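Putative branched-chain amino acid ABC transporter, periplasmic branched-chain amino acid-binding protein (Pseudomonas protegens Pf-5, PDB 4RU0) probably serves as the periplasmic solute-binding component of an ABC importer, capturing branched-chain amino acids or related small molecules between two lobes. Local coordinates at residues 186-191 / 241-246; 134-139 / 267-272. All coordinates share one frame; numbering follows the deposited sequence.

Interaction 1 (186-191 / 241-246). With P3G (3,6,9,12,15-pentaoxaheptadecane), chain C.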
# COMPACT_ATOMS: atom_id res chain seq x y z
N LEU A 186 6.82 12.64 12.99
CA LEU A 186 8.10 12.94 12.37
C LEU A 186 8.06 12.54 10.90
O LEU A 186 8.08 11.34 10.58
CB LEU A 186 9.23 12.20 13.09
CG LEU A 186 10.65 12.59 12.69
CD1 LEU A 186 10.90 14.04 13.03
CD2 LEU A 186 11.67 11.70 13.38
N TYR A 187 7.97 13.51 10.00
CA TYR A 187 7.71 13.19 8.60
C TYR A 187 8.76 13.74 7.64
O TYR A 187 9.23 14.87 7.78
CB TYR A 187 6.32 13.71 8.17
CG TYR A 187 6.17 15.22 8.16
CD1 TYR A 187 6.45 15.95 7.01
CD2 TYR A 187 5.75 15.90 9.30
CE1 TYR A 187 6.32 17.33 7.00
CE2 TYR A 187 5.61 17.29 9.29
CZ TYR A 187 5.90 17.99 8.14
OH TYR A 187 5.77 19.36 8.11
N HIS A 188 9.11 12.90 6.67
CA HIS A 188 9.92 13.30 5.53
C HIS A 188 9.26 14.49 4.88
O HIS A 188 8.08 14.45 4.55
CB HIS A 188 10.05 12.13 4.55
CG HIS A 188 11.02 12.37 3.44
ND1 HIS A 188 10.62 12.76 2.18
CD2 HIS A 188 12.37 12.25 3.39
CE1 HIS A 188 11.68 12.89 1.40
NE2 HIS A 188 12.76 12.58 2.11
N ASP A 189 10.00 15.58 4.72
CA ASP A 189 9.41 16.79 4.16
C ASP A 189 9.20 16.60 2.65
O ASP A 189 10.06 16.93 1.84
CB ASP A 189 10.28 18.02 4.45
CG ASP A 189 9.56 19.33 4.14
OD1 ASP A 189 8.32 19.40 4.35
OD2 ASP A 189 10.22 20.29 3.69
N SER A 190 8.03 16.07 2.31
CA SER A 190 7.66 15.76 0.94
C SER A 190 6.15 15.61 0.89
O SER A 190 5.50 15.65 1.93
CB SER A 190 8.35 14.49 0.44
OG SER A 190 7.98 13.37 1.24
N ALA A 191 5.58 15.45 -0.31
CA ALA A 191 4.14 15.25 -0.44
C ALA A 191 3.73 14.04 0.37
O ALA A 191 2.69 14.06 1.04
CB ALA A 191 3.75 15.08 -1.90
N ARG A 241 7.03 8.90 9.92
CA ARG A 241 6.66 8.93 8.52
C ARG A 241 7.85 9.44 7.75
O ARG A 241 7.80 10.42 7.07
CB ARG A 241 5.44 9.81 8.31
CG ARG A 241 4.24 9.40 9.14
CD ARG A 241 2.94 9.91 8.56
NE ARG A 241 2.68 9.22 7.33
CZ ARG A 241 2.63 9.78 6.14
NH1 ARG A 241 2.43 9.02 5.09
NH2 ARG A 241 2.75 11.07 6.00
N THR A 242 8.92 8.71 7.90
CA THR A 242 10.14 8.92 7.14
C THR A 242 10.16 7.94 5.97
O THR A 242 9.25 7.13 5.81
CB THR A 242 11.39 8.70 8.01
OG1 THR A 242 11.26 7.45 8.72
CG2 THR A 242 11.55 9.82 9.02
N TRP A 243 11.20 8.03 5.15
CA TRP A 243 11.34 7.14 4.01
C TRP A 243 12.81 7.00 3.64
O TRP A 243 13.58 7.96 3.76
CB TRP A 243 10.53 7.66 2.82
CG TRP A 243 10.87 7.01 1.54
CD1 TRP A 243 10.46 5.78 1.10
CD2 TRP A 243 11.71 7.54 0.51
NE1 TRP A 243 11.00 5.52 -0.14
CE2 TRP A 243 11.77 6.59 -0.53
CE3 TRP A 243 12.41 8.74 0.36
CZ2 TRP A 243 12.50 6.79 -1.70
CZ3 TRP A 243 13.15 8.94 -0.80
CH2 TRP A 243 13.19 7.97 -1.81
N GLY A 244 13.20 5.80 3.22
CA GLY A 244 14.57 5.54 2.86
C GLY A 244 15.54 5.75 4.01
O GLY A 244 15.37 5.18 5.09
N VAL A 245 16.54 6.59 3.78
CA VAL A 245 17.65 6.77 4.71
C VAL A 245 17.23 7.39 6.04
O VAL A 245 17.82 7.11 7.08
CB VAL A 245 18.74 7.64 4.08
CG1 VAL A 245 20.06 7.43 4.79
CG2 VAL A 245 18.88 7.33 2.59
N SER A 246 16.22 8.24 6.01
CA SER A 246 15.81 8.95 7.20
C SER A 246 15.19 8.01 8.24
O SER A 246 15.12 8.35 9.42
CB SER A 246 14.84 10.07 6.85
OG SER A 246 13.74 9.59 6.09
O3 P3G C . 7.31 -0.52 -4.35
C7 P3G C . 6.16 0.30 -4.36
C8 P3G C . 6.56 1.72 -4.71
O4 P3G C . 5.61 2.61 -4.16
C9 P3G C . 6.21 3.79 -3.66
C10 P3G C . 5.58 4.10 -2.32
O5 P3G C . 5.59 5.50 -2.12
C11 P3G C . 6.12 5.84 -0.85
C12 P3G C . 6.40 7.33 -0.81
O6 P3G C . 7.73 7.54 -0.37
C13 P3G C . 8.17 8.86 -0.62
C14 P3G C . 9.04 8.85 -1.85
O7 P3G C . 9.19 10.18 -2.33
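Arg241 and the strand residues Leu186 and His188 are joined by two backbone hydrogen bonds on either side of Tyr187. Arg241 N donates to Leu186 O over 2.7 Å, and His188 N donates to Arg241 O over 2.8 Å, the latter nearly straight at 163°. Between them Tyr187 CA lies 3.2 Å from Arg241 O, a CA-H...O contact. The imidazole of His188 is gripped at both nitrogens: ND1 lies 2.9 Å from Ser190 OG, which sits at the ring edge in its plane, and NE2 is hydrogen-bonded to Asp218. Two such bonds fix the rotation of the ring, a role histidine fills because both edge nitrogens can pair. Across the turn, Ser246 OG donates to Trp243 O over 2.8 Å from above the carbonyl plane, closing a type II' turn in which Gly244 takes a positive phi.

The pairing is parallel, as between neighbouring strands of the alpha/beta lobe in periplasmic binding proteins; strands 182-188 and 237-241 run side by side here, and the loop after strand 237-241 carries Trp243 to the ligand.

Trp243 turns the edge of its six-membered ring to the face of His188, centroids 5.8 Å apart and planes at 78°; a chi1 of 166°, CG opposite the backbone N, sends the indole that way. The broad indole thereby offers a face to the polyether, whose C14 lies 3.7 Å above its centre. Packing on the sheet is lighter: Tyr187 CB and Arg241 CB, on the same face, meet at 4.0 Å, while Thr242 CG2 approaches Leu186 O.

Interaction 2 (134-139 / 267-272). With P3G (3,6,9,12,15-pentaoxaheptadecane), chain C.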
# COMPACT_ATOMS: atom_id res chain seq x y z
N LEU A 134 -1.40 0.59 -4.62
CA LEU A 134 -1.76 0.01 -3.34
C LEU A 134 -0.98 0.70 -2.24
O LEU A 134 0.23 0.71 -2.25
CB LEU A 134 -1.46 -1.48 -3.37
CG LEU A 134 -1.94 -2.43 -2.29
CD1 LEU A 134 -3.44 -2.50 -2.22
CD2 LEU A 134 -1.39 -3.82 -2.55
N GLY A 135 -1.69 1.29 -1.30
CA GLY A 135 -1.09 2.02 -0.20
C GLY A 135 -0.30 3.26 -0.54
O GLY A 135 0.60 3.64 0.17
N TYR A 136 -0.62 3.90 -1.65
CA TYR A 136 0.10 5.08 -2.07
C TYR A 136 -0.72 5.83 -3.10
O TYR A 136 -1.82 5.45 -3.36
CB TYR A 136 1.53 4.76 -2.51
CG TYR A 136 1.72 4.19 -3.89
CD1 TYR A 136 1.51 2.86 -4.14
CD2 TYR A 136 2.16 4.98 -4.91
CE1 TYR A 136 1.72 2.34 -5.39
CE2 TYR A 136 2.36 4.47 -6.17
CZ TYR A 136 2.14 3.15 -6.40
OH TYR A 136 2.34 2.67 -7.64
N GLY A 137 -0.21 6.92 -3.62
CA GLY A 137 -0.90 7.65 -4.67
C GLY A 137 -1.80 8.77 -4.15
O GLY A 137 -1.71 9.16 -2.99
N ARG A 138 -2.65 9.29 -5.03
CA ARG A 138 -3.51 10.41 -4.69
C ARG A 138 -4.62 10.01 -3.72
O ARG A 138 -5.48 9.20 -4.06
CB ARG A 138 -4.12 11.00 -5.95
CG ARG A 138 -3.12 11.37 -7.03
CD ARG A 138 -3.85 11.67 -8.33
NE ARG A 138 -2.96 12.17 -9.38
CZ ARG A 138 -2.66 13.45 -9.57
NH1 ARG A 138 -1.86 13.81 -10.56
NH2 ARG A 138 -3.16 14.38 -8.75
N THR A 139 -4.63 10.60 -2.53
CA THR A 139 -5.66 10.25 -1.56
C THR A 139 -7.04 10.70 -2.05
O THR A 139 -8.04 10.02 -1.81
CB THR A 139 -5.37 10.85 -0.15
OG1 THR A 139 -5.32 12.28 -0.23
CG2 THR A 139 -4.05 10.34 0.40
N ASP A 267 5.14 4.42 9.61
CA ASP A 267 4.30 4.37 8.41
C ASP A 267 4.42 3.00 7.74
O ASP A 267 5.39 2.27 7.99
CB ASP A 267 4.73 5.47 7.44
CG ASP A 267 3.72 5.72 6.36
OD1 ASP A 267 3.77 5.02 5.33
OD2 ASP A 267 2.89 6.63 6.54
N ILE A 268 3.47 2.65 6.89
CA ILE A 268 3.56 1.37 6.19
C ILE A 268 4.77 1.36 5.26
O ILE A 268 5.31 0.30 4.95
CB ILE A 268 2.28 1.07 5.38
CG1 ILE A 268 2.07 2.10 4.27
CG2 ILE A 268 1.07 1.00 6.31
CD1 ILE A 268 1.02 1.69 3.27
N TRP A 269 5.23 2.54 4.85
CA TRP A 269 6.43 2.64 4.02
C TRP A 269 7.68 2.81 4.88
O TRP A 269 8.72 3.26 4.40
CB TRP A 269 6.28 3.79 3.02
CG TRP A 269 5.10 3.55 2.15
CD1 TRP A 269 3.91 4.19 2.19
CD2 TRP A 269 4.99 2.56 1.13
NE1 TRP A 269 3.06 3.68 1.24
CE2 TRP A 269 3.70 2.67 0.58
CE3 TRP A 269 5.86 1.59 0.61
CZ2 TRP A 269 3.25 1.85 -0.46
CZ3 TRP A 269 5.41 0.77 -0.41
CH2 TRP A 269 4.12 0.91 -0.94
N ALA A 270 7.57 2.44 6.14
CA ALA A 270 8.71 2.38 7.04
C ALA A 270 8.61 1.10 7.87
O ALA A 270 9.02 1.07 9.02
CB ALA A 270 8.78 3.61 7.94
N SER A 271 8.05 0.06 7.27
CA SER A 271 7.68 -1.14 7.99
C SER A 271 8.46 -2.38 7.56
O SER A 271 8.09 -3.50 7.92
CB SER A 271 6.18 -1.41 7.83
OG SER A 271 5.86 -1.61 6.46
N SER A 272 9.53 -2.19 6.80
CA SER A 272 10.31 -3.32 6.33
C SER A 272 11.51 -3.63 7.21
O SER A 272 11.97 -2.79 7.98
CB SER A 272 10.81 -3.07 4.90
OG SER A 272 11.91 -3.91 4.63
O3 P3G C . 7.31 -0.52 -4.35
C7 P3G C . 6.16 0.30 -4.36
C8 P3G C . 6.56 1.72 -4.71
O4 P3G C . 5.61 2.61 -4.16
C9 P3G C . 6.21 3.79 -3.66
C10 P3G C . 5.58 4.10 -2.32
O5 P3G C . 5.59 5.50 -2.12
C11 P3G C . 6.12 5.84 -0.85
C12 P3G C . 6.40 7.33 -0.81
O6 P3G C . 7.73 7.54 -0.37
C13 P3G C . 8.17 8.86 -0.62
C14 P3G C . 9.04 8.85 -1.85
O7 P3G C . 9.19 10.18 -2.33
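Trp269 reaches over to the backbone of Gly135, joining two loops that line the ligand cleft of this two-lobed periplasmic-binding-protein fold. One hydrogen bond crosses the contact: NE1 of Trp269 donates to Gly135 O over 2.7 Å, somewhat bent at 145°, with the oxygen practically in the indole plane. A chi1 of -60°, CG opposite the carbonyl carbon and beside the backbone N, sends the indole toward Gly135. Tryptophan suits the place, since its edge can donate while a face remains for the polyether. Within 267-272, Asp267 OD1 accepts from Trp269 N over 2.9 Å through its anti lone pair, an Asx turn in the backbone that carries the indole.

Packing adds to this. Gly135, with no side chain and a positive phi, lets the Ile268 methyl lie against its backbone, CD1 being 3.7 Å from Gly135 O. Tyr136 CB meets Trp269 CZ2 at 4.0 Å, and the two side chains cross obliquely; beyond this, the phenol OH is hydrogen-bonded to Gly113 N.

Ligand contacts fall on ring faces. O4 of the polyether lies 3.9 Å above the centre of the Tyr136 ring, whereas C10 is over one face of Trp269, toward the rim, with Ile268 CG1 against the opposite face.

Both contacts border the same bound polyether but meet different lengths of it: Trp243 of interaction 1 packs on the O6 to C14 end, whereas Trp269 and Tyr136 of interaction 2 lie along C7 to C11. Their centres are 12 Å apart, and interaction 1 is nested in the chain between the segments of interaction 2. A salt bridge ties them directly, Arg241 NE to Asp267 OD2 at 2.7 Å, while OD1 of the same carboxylate serves the Asx turn. Thr242 O also packs on Ala270 CB at 4.1 Å. Tyr192, another pocket residue, touches both Trp243 and Trp269, and its backbone O accepts from Arg241 NH2.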